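Side-chain contacts in insecticidal Delta-Endotoxin Cry8Ea1 (Bacillus Thuringiensis, PDB 3EB7), which is an insecticidal toxin that is toxic to larvae of the soil pest Holotrichia parallela, probably by making pores in gut-cell membranes with its helical N-terminal domain: residues D104-N107 against R108-L112; T126-E129 against V130-L133; L146-D149 against A150-G154; V183-Y186 against R187-L190. All coordinates share one frame; numbering follows the deposited sequence.

How the interactions relate
The four contacts are short helical or turn segments in the N-terminal helical domain, and they fall into two touching pairs. Interactions 1 and 3 meet where helix 99-119 packs on helix 133-153. Their centres are 11 Å apart, and F109 CE1 comes within 3.3 Å of L146 O. Interactions 2 and 4 lie 10 Å apart between centres, and E129 CB rests 3.5 Å from W185 CD2. The two pairs are well separated: interactions 2 and 3 are 30 Å apart between centres, although helix 133-153 runs from one to the other. In related toxins this helical bundle is the part thought to enter the membrane.

Interaction 1 of 4, residues D104-N107 against R108-L112; sequences DVRN and RFEIL
D104 and R108 form a long i to i+4 salt bridge on helix 99-119, part of the alpha-helical bundle of the N-terminal domain. D104 OD2 lies 3.6 Å from R108 NE. The carboxylate and guanidinium planes are turned 61° apart, so this is not a flat, two-pronged pair. The bend of R108 at chi2 (-64°) lays R108 CG 3.1 Å from D104 O and brings NE toward the carboxylate. N107 ND2 covers one face of the same guanidinium, over its centre and 4.2 Å above the plane. The backbone acceptors are used in order. D104 O takes the N-H of R108 and V105 O that of F109. E110 N bonds to R106 O at 3.0 Å, and I111 N to N107 O at 3.1 Å.

R106 and E110 look like a second ion pair but do not close one. Their side chains run alongside each other, yet R106 NE is 4.9 Å from E110 OE2. E110 OE2 instead meets R106 CG at 3.3 Å. R106 NE is satisfied by W157 O, in the loop after helix 133-153, and R106 NH2 is also hydrogen-bonded outside the contact. The F109 ring has R106 O at its edge, in the ring plane. It also meets Y167 edge-to-face and packs on L146 and A150 of helix 133-153. N107 and I111 point the same way. The amide oxygen OD1 of N107 ends against the I111 methyl CD1 at 3.4 Å.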
loop_
_atom_site.group_PDB
_atom_site.type_symbol
_atom_site.label_atom_id
_atom_site.label_comp_id
_atom_site.label_asym_id
_atom_site.label_seq_id
_atom_site.Cartn_x
_atom_site.Cartn_y
_atom_site.Cartn_z
ATOM N N ASP A 104 22.632 18.831 24.057
ATOM C CA ASP A 104 21.861 17.696 24.519
ATOM C C ASP A 104 21.112 16.990 23.403
ATOM O O ASP A 104 21.186 15.765 23.293
ATOM C CB ASP A 104 20.866 18.125 25.590
ATOM C CG ASP A 104 20.452 16.970 26.510
ATOM O OD1 ASP A 104 19.487 17.164 27.294
ATOM O OD2 ASP A 104 21.074 15.877 26.468
ATOM N N VAL A 105 20.379 17.762 22.605
ATOM C CA VAL A 105 19.620 17.249 21.465
ATOM C C VAL A 105 20.553 16.676 20.394
ATOM O O VAL A 105 20.293 15.609 19.855
ATOM C CB VAL A 105 18.626 18.318 20.875
ATOM C CG1 VAL A 105 19.349 19.509 20.266
ATOM C CG2 VAL A 105 17.676 17.703 19.870
ATOM N N ARG A 106 21.645 17.372 20.104
ATOM C CA ARG A 106 22.618 16.903 19.136
ATOM C C ARG A 106 23.218 15.565 19.605
ATOM O O ARG A 106 23.317 14.601 18.840
ATOM C CB ARG A 106 23.702 17.959 18.983
ATOM C CG ARG A 106 24.711 17.693 17.914
ATOM C CD ARG A 106 26.030 18.442 18.176
ATOM N NE ARG A 106 25.800 19.853 18.497
ATOM C CZ ARG A 106 26.603 20.594 19.258
ATOM N NH1 ARG A 106 27.709 20.062 19.788
ATOM N NH2 ARG A 106 26.292 21.873 19.493
ATOM N N ASN A 107 23.599 15.523 20.880
ATOM C CA ASN A 107 24.165 14.341 21.515
ATOM C C ASN A 107 23.201 13.130 21.520
ATOM O O ASN A 107 23.615 12.010 21.290
ATOM C CB ASN A 107 24.682 14.740 22.921
ATOM C CG ASN A 107 24.847 13.554 23.881
ATOM O OD1 ASN A 107 25.694 12.666 23.675
ATOM N ND2 ASN A 107 24.062 13.565 24.975
ATOM N N ARG A 108 21.910 13.362 21.731
ATOM C CA ARG A 108 20.942 12.264 21.768
ATOM C C ARG A 108 20.749 11.663 20.366
ATOM O O ARG A 108 20.555 10.464 20.222
ATOM C CB ARG A 108 19.578 12.731 22.317
ATOM C CG ARG A 108 19.550 13.134 23.775
ATOM C CD ARG A 108 19.864 11.973 24.674
ATOM N NE ARG A 108 20.062 12.413 26.059
ATOM C CZ ARG A 108 20.774 11.737 26.971
ATOM N NH1 ARG A 108 21.355 10.574 26.657
ATOM N NH2 ARG A 108 20.897 12.223 28.209
ATOM N N PHE A 109 20.773 12.545 19.364
ATOM C CA PHE A 109 20.592 12.239 17.969
ATOM C C PHE A 109 21.765 11.398 17.480
ATOM O O PHE A 109 21.570 10.428 16.744
ATOM C CB PHE A 109 20.487 13.555 17.153
ATOM C CG PHE A 109 20.787 13.378 15.687
ATOM C CD1 PHE A 109 19.754 13.147 14.771
ATOM C CD2 PHE A 109 22.123 13.404 15.220
ATOM C CE1 PHE A 109 20.048 12.930 13.413
ATOM C CE2 PHE A 109 22.421 13.196 13.891
ATOM C CZ PHE A 109 21.380 12.947 12.976
ATOM N N GLU A 110 22.973 11.773 17.895
ATOM C CA GLU A 110 24.184 11.067 17.488
ATOM C C GLU A 110 24.246 9.716 18.147
ATOM O O GLU A 110 24.744 8.767 17.570
ATOM C CB GLU A 110 25.433 11.864 17.855
ATOM C CG GLU A 110 25.647 13.169 17.058
ATOM C CD GLU A 110 26.792 14.036 17.643
ATOM O OE1 GLU A 110 27.591 13.523 18.464
ATOM O OE2 GLU A 110 26.894 15.233 17.289
ATOM N N ILE A 111 23.732 9.626 19.364
ATOM C CA ILE A 111 23.627 8.324 20.043
ATOM C C ILE A 111 22.652 7.414 19.299
ATOM O O ILE A 111 22.921 6.231 19.132
ATOM C CB ILE A 111 23.238 8.460 21.559
ATOM C CG1 ILE A 111 24.461 8.912 22.393
ATOM C CG2 ILE A 111 22.579 7.164 22.096
ATOM C CD1 ILE A 111 24.108 9.635 23.679
ATOM N N LEU A 112 21.528 7.953 18.835
ATOM C CA LEU A 112 20.578 7.126 18.071
ATOM C C LEU A 112 21.184 6.642 16.773
ATOM O O LEU A 112 21.162 5.451 16.486
ATOM C CB LEU A 112 19.240 7.828 17.839
ATOM C CG LEU A 112 18.372 7.792 19.092
ATOM C CD1 LEU A 112 17.233 8.740 18.917
ATOM C CD2 LEU A 112 17.887 6.344 19.428
#

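Interaction 2 of 4, residues T126-E129 against V130-L133; sequences TGYE and VPLL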
loop_
_atom_site.group_PDB
_atom_site.type_symbol
_atom_site.label_atom_id
_atom_site.label_comp_id
_atom_site.label_asym_id
_atom_site.label_seq_id
_atom_site.Cartn_x
_atom_site.Cartn_y
_atom_site.Cartn_z
ATOM N N THR A 126 21.655 -13.713 8.930
ATOM C CA THR A 126 21.740 -14.694 7.833
ATOM C C THR A 126 20.928 -15.931 8.187
ATOM O O THR A 126 21.153 -16.529 9.220
ATOM C CB THR A 126 23.221 -15.105 7.543
ATOM O OG1 THR A 126 23.936 -13.986 7.011
ATOM C CG2 THR A 126 23.320 -16.270 6.536
ATOM N N GLY A 127 20.011 -16.328 7.302
ATOM C CA GLY A 127 19.064 -17.427 7.566
ATOM C C GLY A 127 17.716 -16.986 8.137
ATOM O O GLY A 127 16.813 -17.803 8.213
ATOM N N TYR A 128 17.590 -15.696 8.513
ATOM C CA TYR A 128 16.422 -15.146 9.230
ATOM C C TYR A 128 15.975 -13.808 8.674
ATOM O O TYR A 128 15.197 -13.102 9.291
ATOM C CB TYR A 128 16.705 -15.006 10.744
ATOM C CG TYR A 128 17.129 -16.328 11.375
ATOM C CD1 TYR A 128 18.449 -16.548 11.758
ATOM C CD2 TYR A 128 16.215 -17.358 11.546
ATOM C CE1 TYR A 128 18.861 -17.758 12.312
ATOM C CE2 TYR A 128 16.606 -18.584 12.083
ATOM C CZ TYR A 128 17.936 -18.777 12.452
ATOM O OH TYR A 128 18.321 -19.976 12.999
ATOM N N GLU A 129 16.460 -13.454 7.496
ATOM C CA GLU A 129 16.150 -12.174 6.905
ATOM C C GLU A 129 14.646 -11.976 6.729
ATOM O O GLU A 129 14.157 -10.878 6.897
ATOM C CB GLU A 129 16.850 -12.055 5.554
ATOM C CG GLU A 129 18.359 -12.169 5.623
ATOM C CD GLU A 129 18.877 -13.582 5.367
ATOM O OE1 GLU A 129 18.122 -14.594 5.477
ATOM O OE2 GLU A 129 20.078 -13.666 5.043
ATOM N N VAL A 130 13.938 -13.041 6.360
ATOM C CA VAL A 130 12.476 -13.009 6.206
ATOM C C VAL A 130 11.712 -12.916 7.560
ATOM O O VAL A 130 10.989 -11.936 7.807
ATOM C CB VAL A 130 11.960 -14.210 5.376
ATOM C CG1 VAL A 130 10.408 -14.188 5.277
ATOM C CG2 VAL A 130 12.636 -14.255 3.967
ATOM N N PRO A 131 11.888 -13.905 8.457
ATOM C CA PRO A 131 11.112 -13.736 9.696
ATOM C C PRO A 131 11.383 -12.392 10.426
ATOM O O PRO A 131 10.526 -11.926 11.177
ATOM C CB PRO A 131 11.534 -14.942 10.558
ATOM C CG PRO A 131 12.840 -15.393 9.958
ATOM C CD PRO A 131 12.724 -15.113 8.489
ATOM N N LEU A 132 12.544 -11.784 10.173
ATOM C CA LEU A 132 12.899 -10.485 10.780
ATOM C C LEU A 132 12.586 -9.265 9.907
ATOM O O LEU A 132 12.943 -8.157 10.267
ATOM C CB LEU A 132 14.386 -10.446 11.166
ATOM C CG LEU A 132 14.905 -11.357 12.288
ATOM C CD1 LEU A 132 16.445 -11.494 12.121
ATOM C CD2 LEU A 132 14.546 -10.850 13.719
ATOM N N LEU A 133 11.917 -9.473 8.777
ATOM C CA LEU A 133 11.670 -8.404 7.779
ATOM C C LEU A 133 10.773 -7.276 8.270
ATOM O O LEU A 133 11.090 -6.103 8.044
ATOM C CB LEU A 133 11.046 -8.979 6.524
ATOM C CG LEU A 133 11.515 -8.563 5.127
ATOM C CD1 LEU A 133 10.318 -8.459 4.199
ATOM C CD2 LEU A 133 12.414 -7.333 5.068
HETATM O O HOH W 1 15.028 -15.833 5.729
#
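Y128 overlaps P131 and L132 through its CB. Y128 CB is 3.8 Å from L132 CD1 and 4.0 Å from P131 CG. The proline CG also sits at the edge of the Y128 ring, near its plane. Y128 O accepts a hydrogen bond from L132 N at 3.1 Å, with a C=O...N angle of 160°. The proline ring and the L132 side chain pack around this carbonyl.

E129 turns its carboxylate back to G127. Its CG lies beside the backbone N, and the chain bends sharply at chi2 (95°), which carries the carboxylate over the preceding residues. Both carboxylate oxygens accept weak bonds from G127 N, with E129 OE1 at 3.1 Å. A water links the segments: it accepts from V130 N at 3.1 Å and donates weakly to E129 OE1. The E129 chain and V130 pack on W185 of helix 161-191, and V130 also reaches V55 and I59 of helix 47-59.

L133 N bonds to V130 O at 2.8 Å and closes a type I beta turn, with L132 at the N-cap. This is a turn that leads the loop into helix 133-153.

Interaction 3 of 4, residues L146-D149 against A150-G154; sequences LLKD and ASIFG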
loop_
_atom_site.group_PDB
_atom_site.type_symbol
_atom_site.label_atom_id
_atom_site.label_comp_id
_atom_site.label_asym_id
_atom_site.label_seq_id
_atom_site.Cartn_x
_atom_site.Cartn_y
_atom_site.Cartn_z
ATOM N N LEU A 146 15.198 9.808 11.278
ATOM C CA LEU A 146 16.161 10.409 12.179
ATOM C C LEU A 146 17.132 11.241 11.352
ATOM O O LEU A 146 17.354 12.433 11.621
ATOM C CB LEU A 146 16.932 9.322 12.951
ATOM C CG LEU A 146 17.920 9.877 13.979
ATOM C CD1 LEU A 146 17.196 10.465 15.149
ATOM C CD2 LEU A 146 18.887 8.824 14.459
ATOM N N LEU A 147 17.689 10.615 10.322
ATOM C CA LEU A 147 18.565 11.294 9.373
ATOM C C LEU A 147 17.915 12.515 8.729
ATOM O O LEU A 147 18.600 13.473 8.392
ATOM C CB LEU A 147 19.092 10.304 8.333
ATOM C CG LEU A 147 20.458 9.611 8.598
ATOM C CD1 LEU A 147 21.104 9.794 9.992
ATOM C CD2 LEU A 147 20.330 8.164 8.285
ATOM N N LYS A 148 16.600 12.518 8.593
ATOM C CA LYS A 148 15.907 13.705 8.077
ATOM C C LYS A 148 15.883 14.897 9.065
ATOM O O LYS A 148 15.881 16.055 8.649
ATOM C CB LYS A 148 14.528 13.312 7.627
ATOM C CG LYS A 148 13.526 14.392 7.455
ATOM C CD LYS A 148 12.166 13.686 7.386
ATOM C CE LYS A 148 11.044 14.574 7.862
ATOM N NZ LYS A 148 10.844 15.707 6.882
ATOM N N ASP A 149 15.877 14.618 10.357
ATOM C CA ASP A 149 16.019 15.674 11.361
ATOM C C ASP A 149 17.360 16.406 11.258
ATOM O O ASP A 149 17.417 17.650 11.397
ATOM C CB ASP A 149 15.867 15.083 12.761
ATOM C CG ASP A 149 14.584 14.319 12.920
ATOM O OD1 ASP A 149 13.645 14.544 12.125
ATOM O OD2 ASP A 149 14.521 13.483 13.839
ATOM N N ALA A 150 18.420 15.638 11.007
ATOM C CA ALA A 150 19.730 16.205 10.659
ATOM C C ALA A 150 19.627 17.206 9.522
ATOM O O ALA A 150 20.295 18.225 9.562
ATOM C CB ALA A 150 20.720 15.115 10.297
ATOM N N SER A 151 18.785 16.932 8.526
ATOM C CA SER A 151 18.555 17.860 7.415
ATOM C C SER A 151 17.783 19.120 7.766
ATOM O O SER A 151 18.027 20.181 7.213
ATOM C CB SER A 151 17.823 17.155 6.277
ATOM O OG SER A 151 18.765 16.493 5.489
ATOM N N ILE A 152 16.812 18.993 8.643
ATOM C CA ILE A 152 15.985 20.134 9.035
ATOM C C ILE A 152 16.583 20.954 10.186
ATOM O O ILE A 152 16.402 22.167 10.225
ATOM C CB ILE A 152 14.561 19.670 9.399
ATOM C CG1 ILE A 152 13.966 18.899 8.215
ATOM C CG2 ILE A 152 13.651 20.855 9.700
ATOM C CD1 ILE A 152 12.922 17.901 8.635
ATOM N N PHE A 153 17.314 20.301 11.093
ATOM C CA PHE A 153 17.714 20.920 12.344
ATOM C C PHE A 153 19.225 20.987 12.541
ATOM O O PHE A 153 19.698 21.639 13.460
ATOM C CB PHE A 153 17.102 20.167 13.526
ATOM C CG PHE A 153 15.601 19.963 13.440
ATOM C CD1 PHE A 153 15.045 18.709 13.733
ATOM C CD2 PHE A 153 14.740 21.025 13.127
ATOM C CE1 PHE A 153 13.672 18.493 13.683
ATOM C CE2 PHE A 153 13.352 20.832 13.069
ATOM C CZ PHE A 153 12.820 19.551 13.341
ATOM N N GLY A 154 19.978 20.307 11.685
ATOM C CA GLY A 154 21.415 20.183 11.850
ATOM C C GLY A 154 22.155 21.493 11.989
ATOM O O GLY A 154 22.936 21.670 12.908
#
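I152 lies across K148, one turn up helix 133-153, and touches something at each step from CB to its tip. Its CB sits over the centre of the F153 ring, 3.9 Å above the plane. I152 CG1 stands beside the backbone N (chi1 -56°) and comes 3.5 Å from K148 O. The terminal CD1 then meets the lysine chain at three points. I152 CD1 is 3.8 Å from K148 CG, 3.9 Å from K148 CE and 3.5 Å from K148 NZ. The K148 chain is stretched as far as CE and bends at chi4 (68°), which brings NZ over the methyl.

D149 and F153 meet on the same helix. D149 CB lies 3.8 Å from F153 CD1, and F153 N bonds to D149 O at 2.7 Å. The bonds of A150 N to L146 O (3.4 Å) and of S151 N to L147 O are weak. F153 also meets W92 edge-to-face and packs on V26 and I29 of helix 26-40. A150 packs on Y167.

No hydrogen bond or salt bridge joins the side chains of the two segments. The contact is van der Waals, even where K148 NZ meets the I152 methyl. The D149 carboxylate has its partners elsewhere: OD2 is hydrogen-bonded to both Y33 OH and Y85 OH. If both hydroxyls donate, they would probably help this buried carboxylate to stay ionised.

Interaction 4 of 4, residues V183-Y186 against R187-L190; sequences VQWY and RTGL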
loop_
_atom_site.group_PDB
_atom_site.type_symbol
_atom_site.label_atom_id
_atom_site.label_comp_id
_atom_site.label_asym_id
_atom_site.label_seq_id
_atom_site.Cartn_x
_atom_site.Cartn_y
_atom_site.Cartn_z
ATOM N N VAL A 183 12.321 -5.087 -0.613
ATOM C CA VAL A 183 11.732 -5.643 -1.831
ATOM C C VAL A 183 12.277 -7.056 -2.062
ATOM O O VAL A 183 11.507 -7.996 -2.233
ATOM C CB VAL A 183 11.954 -4.689 -3.052
ATOM C CG1 VAL A 183 11.501 -5.355 -4.383
ATOM C CG2 VAL A 183 11.232 -3.337 -2.792
ATOM N N GLN A 184 13.594 -7.200 -1.992
ATOM C CA GLN A 184 14.242 -8.497 -2.196
ATOM C C GLN A 184 13.731 -9.631 -1.304
ATOM O O GLN A 184 13.315 -10.680 -1.808
ATOM C CB GLN A 184 15.789 -8.386 -2.083
ATOM C CG GLN A 184 16.459 -9.769 -2.116
ATOM C CD GLN A 184 17.941 -9.764 -1.719
ATOM O OE1 GLN A 184 18.627 -8.738 -1.768
ATOM N NE2 GLN A 184 18.432 -10.939 -1.317
ATOM N N TRP A 185 13.773 -9.420 0.018
ATOM C CA TRP A 185 13.302 -10.406 0.992
ATOM C C TRP A 185 11.805 -10.547 1.026
ATOM O O TRP A 185 11.318 -11.631 1.307
ATOM C CB TRP A 185 13.902 -10.143 2.366
ATOM C CG TRP A 185 15.398 -10.398 2.283
ATOM C CD1 TRP A 185 16.375 -9.452 2.195
ATOM C CD2 TRP A 185 16.059 -11.668 2.188
ATOM N NE1 TRP A 185 17.614 -10.047 2.104
ATOM C CE2 TRP A 185 17.456 -11.406 2.084
ATOM C CE3 TRP A 185 15.618 -13.002 2.187
ATOM C CZ2 TRP A 185 18.430 -12.436 1.997
ATOM C CZ3 TRP A 185 16.611 -14.055 2.087
ATOM C CH2 TRP A 185 17.987 -13.747 2.000
ATOM N N TYR A 186 11.071 -9.492 0.654
ATOM C CA TYR A 186 9.636 -9.654 0.387
ATOM C C TYR A 186 9.406 -10.662 -0.751
ATOM O O TYR A 186 8.590 -11.560 -0.602
ATOM C CB TYR A 186 8.942 -8.316 0.064
ATOM C CG TYR A 186 7.516 -8.517 -0.423
ATOM C CD1 TYR A 186 6.425 -8.502 0.481
ATOM C CD2 TYR A 186 7.250 -8.715 -1.790
ATOM C CE1 TYR A 186 5.084 -8.708 0.016
ATOM C CE2 TYR A 186 5.955 -8.915 -2.258
ATOM C CZ TYR A 186 4.869 -8.919 -1.359
ATOM O OH TYR A 186 3.582 -9.087 -1.876
ATOM N N ARG A 187 10.131 -10.517 -1.873
ATOM C CA ARG A 187 10.006 -11.441 -3.008
ATOM C C ARG A 187 10.409 -12.870 -2.655
ATOM O O ARG A 187 9.677 -13.792 -2.934
ATOM C CB ARG A 187 10.777 -10.916 -4.247
ATOM C CG ARG A 187 10.139 -9.603 -4.842
ATOM C CD ARG A 187 11.015 -8.956 -5.915
ATOM N NE ARG A 187 10.340 -7.853 -6.609
ATOM C CZ ARG A 187 10.955 -6.995 -7.427
ATOM N NH1 ARG A 187 12.258 -7.086 -7.631
ATOM N NH2 ARG A 187 10.275 -6.007 -7.983
ATOM N N THR A 188 11.585 -13.056 -2.072
ATOM C CA THR A 188 12.046 -14.364 -1.586
ATOM C C THR A 188 11.036 -14.980 -0.595
ATOM O O THR A 188 10.629 -16.120 -0.761
ATOM C CB THR A 188 13.435 -14.228 -0.915
ATOM O OG1 THR A 188 14.342 -13.605 -1.839
ATOM C CG2 THR A 188 13.988 -15.590 -0.487
ATOM N N GLY A 189 10.609 -14.222 0.414
ATOM C CA GLY A 189 9.612 -14.725 1.350
ATOM C C GLY A 189 8.374 -15.271 0.685
ATOM O O GLY A 189 7.898 -16.368 0.996
ATOM N N LEU A 190 7.845 -14.513 -0.262
ATOM C CA LEU A 190 6.620 -14.894 -0.943
ATOM C C LEU A 190 6.886 -16.105 -1.854
ATOM O O LEU A 190 6.074 -17.028 -1.920
ATOM C CB LEU A 190 6.098 -13.685 -1.732
ATOM C CG LEU A 190 4.747 -13.772 -2.424
ATOM C CD1 LEU A 190 3.590 -13.917 -1.386
ATOM C CD2 LEU A 190 4.531 -12.547 -3.347
HETATM O O HOH W 2 16.882 -13.065 -1.497
#
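V183-Y186 and R187-L190 make two successive turns of helix 161-191, with i to i+4 backbone bonds throughout. R187 N bonds to V183 O at 2.9 Å. T188 N bonds to Q184 O at 3.0 Å and is almost straight, with an N-H...O angle of 177°. G189 N and L190 N follow with W185 O and Y186 O.

V183 and R187 run alongside each other. The valine methyl CG1 is anti to the backbone N (chi1 172°) and sits over the centre of the guanidinium, 3.4 Å above its plane. The R187 chain is extended from CG to NE and sets the guanidinium alongside V183. There NE bonds to H469 ND1 and NH2 to E466 O.

On another side a water ties Q184 to T188. It lies 2.6 Å from Q184 NE2, which donates to it, and 2.6 Å from T188 OG1. Q184 NE2 and this water also lie above one face of the W185 ring, toward its rim. T188 CG2 approaches W185 CZ3 at 4.0 Å, and L190 CD2 reaches Y186 OH at 3.9 Å.

Y186 and L190 pack on helix 198-220, at M211 and T212 and at Y204. The W185 ring meets that of H181 on its own helix, with the planes at about 45°. R187 and the Y186 ring, edge-to-face with H469, join the helical domain to the C-terminal beta domain.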